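Local atomic coordinates of AAR187Cp (Eremothecium gossypii, PDB entry 3ZIL), a protein that probably regulates the establishment of sister-chromatid cohesion through cohesin, as a Wpl1 protein of the Wap1 family acting in chromosome segregation. Residues N287-A292 with L327-Y332. Sequence-based numbering, arbitrary orientation.
Sequences NIVSEA and LLVYAY
Val-329 and Tyr-332 of helix 321-336 meet Val-289 of helix 272-289 and the following Ser-290, within the all-helical Wap1 domain. No hydrogen bond crosses between the two segments. Val-329 comes first, with CG1 4.4 Å from CG2 of Val-289. The side chain of Val-329 also packs on Leu-282, Leu-285 and Leu-286 of helix 272-289, so it extends an apolar seam between the two helices. One turn later, Tyr-332 makes the main contact. CB of Tyr-332 lies 3.6 Å from CG2 of Val-289. With CG1 of Val-289 anti to its carbonyl carbon (chi1 -57°), CG2 falls between the backbone N and that carbon and meets the root of the tyrosine. The ring reaches further, to Ser-290. CA of Ser-290 stands over one face of the Tyr-332 ring in a CH-pi contact, 3.9 Å from its centroid and 23° off the normal. Both polar side-chain ends are satisfied elsewhere. OG of Ser-290 hydrogen-bonds back to O of Leu-286, and OH of Tyr-332 to O of Arg-370. The tyrosine side chain thus also joins helix 365-375. At its phenol end, CZ of Tyr-332 lies 3.6 Å from CB of Ser-290.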
loop_
_atom_site.group_PDB
_atom_site.type_symbol
_atom_site.label_atom_id
_atom_site.label_comp_id
_atom_site.label_asym_id
_atom_site.label_seq_id
_atom_site.Cartn_x
_atom_site.Cartn_y
_atom_site.Cartn_z
ATOM N N ASN A 287 -9.877 -6.238 13.989
ATOM C CA ASN A 287 -8.805 -5.455 14.530
ATOM C C ASN A 287 -9.368 -4.362 15.446
ATOM O O ASN A 287 -8.868 -4.137 16.532
ATOM C CB ASN A 287 -7.902 -4.872 13.426
ATOM C CG ASN A 287 -6.531 -5.584 13.379
ATOM O OD1 ASN A 287 -6.358 -6.659 14.010
ATOM N ND2 ASN A 287 -5.571 -5.013 12.634
ATOM N N ILE A 288 -10.460 -3.747 15.044
ATOM C CA ILE A 288 -10.983 -2.595 15.835
ATOM C C ILE A 288 -11.841 -3.148 16.978
ATOM O O ILE A 288 -11.651 -2.744 18.156
ATOM C CB ILE A 288 -11.850 -1.650 14.944
ATOM C CG1 ILE A 288 -10.998 -1.004 13.824
ATOM C CG2 ILE A 288 -12.545 -0.529 15.758
ATOM C CD1 ILE A 288 -11.821 -0.494 12.667
ATOM N N VAL A 289 -12.788 -4.055 16.655
ATOM C CA VAL A 289 -13.758 -4.417 17.677
ATOM C C VAL A 289 -13.251 -5.317 18.804
ATOM O O VAL A 289 -13.870 -5.271 19.889
ATOM C CB VAL A 289 -15.040 -5.044 17.135
ATOM C CG1 VAL A 289 -15.688 -4.085 16.137
ATOM C CG2 VAL A 289 -14.763 -6.448 16.595
ATOM N N SER A 290 -12.186 -6.124 18.562
ATOM C CA SER A 290 -11.587 -6.958 19.613
ATOM C C SER A 290 -10.742 -6.092 20.559
ATOM O O SER A 290 -10.343 -6.529 21.618
ATOM C CB SER A 290 -10.712 -8.045 18.997
ATOM O OG SER A 290 -9.565 -7.454 18.401
ATOM N N GLU A 291 -10.423 -4.859 20.176
ATOM C CA GLU A 291 -9.547 -4.024 21.021
ATOM C C GLU A 291 -10.321 -2.837 21.602
ATOM O O GLU A 291 -9.913 -2.267 22.549
ATOM C CB GLU A 291 -8.370 -3.484 20.218
ATOM C CG GLU A 291 -7.548 -4.552 19.484
ATOM C CD GLU A 291 -6.753 -5.423 20.468
ATOM O OE1 GLU A 291 -6.662 -5.054 21.648
ATOM O OE2 GLU A 291 -6.195 -6.455 20.076
ATOM N N ALA A 292 -11.404 -2.421 20.996
ATOM C CA ALA A 292 -12.075 -1.166 21.455
ATOM C C ALA A 292 -13.499 -1.498 21.730
ATOM O O ALA A 292 -14.304 -1.472 20.825
ATOM C CB ALA A 292 -11.985 -0.031 20.431
ATOM N N LEU A 327 -19.020 -14.405 12.162
ATOM C CA LEU A 327 -19.601 -14.796 13.453
ATOM C C LEU A 327 -18.707 -14.338 14.613
ATOM O O LEU A 327 -19.187 -13.976 15.676
ATOM C CB LEU A 327 -19.722 -16.318 13.505
ATOM C CG LEU A 327 -20.798 -16.912 12.587
ATOM C CD1 LEU A 327 -20.874 -18.449 12.681
ATOM C CD2 LEU A 327 -22.164 -16.329 12.843
ATOM N N LEU A 328 -17.392 -14.444 14.413
ATOM C CA LEU A 328 -16.449 -13.964 15.402
ATOM C C LEU A 328 -16.649 -12.454 15.601
ATOM O O LEU A 328 -16.680 -11.979 16.750
ATOM C CB LEU A 328 -14.999 -14.300 14.979
ATOM C CG LEU A 328 -13.863 -13.708 15.810
ATOM C CD1 LEU A 328 -14.000 -14.039 17.274
ATOM C CD2 LEU A 328 -12.511 -14.180 15.269
ATOM N N VAL A 329 -16.746 -11.709 14.501
ATOM C CA VAL A 329 -16.839 -10.267 14.628
ATOM C C VAL A 329 -18.192 -9.963 15.325
ATOM O O VAL A 329 -18.249 -9.161 16.266
ATOM C CB VAL A 329 -16.710 -9.540 13.264
ATOM C CG1 VAL A 329 -17.255 -8.109 13.361
ATOM C CG2 VAL A 329 -15.251 -9.602 12.721
ATOM N N TYR A 330 -19.246 -10.655 14.893
ATOM C CA TYR A 330 -20.556 -10.583 15.556
ATOM C C TYR A 330 -20.528 -10.863 17.101
ATOM O O TYR A 330 -21.107 -10.126 17.876
ATOM C CB TYR A 330 -21.568 -11.508 14.869
ATOM C CG TYR A 330 -22.898 -11.414 15.584
ATOM C CD1 TYR A 330 -23.615 -10.204 15.629
ATOM C CD2 TYR A 330 -23.415 -12.512 16.264
ATOM C CE1 TYR A 330 -24.805 -10.116 16.331
ATOM C CE2 TYR A 330 -24.608 -12.429 16.953
ATOM C CZ TYR A 330 -25.285 -11.231 16.983
ATOM O OH TYR A 330 -26.468 -11.176 17.675
ATOM N N ALA A 331 -19.854 -11.907 17.520
ATOM C CA ALA A 331 -19.748 -12.263 18.950
ATOM C C ALA A 331 -19.172 -11.073 19.722
ATOM O O ALA A 331 -19.642 -10.768 20.834
ATOM C CB ALA A 331 -18.863 -13.477 19.106
ATOM N N TYR A 332 -18.176 -10.377 19.124
ATOM C CA TYR A 332 -17.618 -9.151 19.749
ATOM C C TYR A 332 -18.655 -8.039 19.831
ATOM O O TYR A 332 -18.805 -7.354 20.876
ATOM C CB TYR A 332 -16.319 -8.668 19.015
ATOM C CG TYR A 332 -15.053 -9.388 19.516
ATOM C CD1 TYR A 332 -14.482 -9.029 20.699
ATOM C CD2 TYR A 332 -14.461 -10.428 18.800
ATOM C CE1 TYR A 332 -13.387 -9.672 21.207
ATOM C CE2 TYR A 332 -13.324 -11.041 19.269
ATOM C CZ TYR A 332 -12.778 -10.641 20.484
ATOM O OH TYR A 332 -11.665 -11.247 21.034
#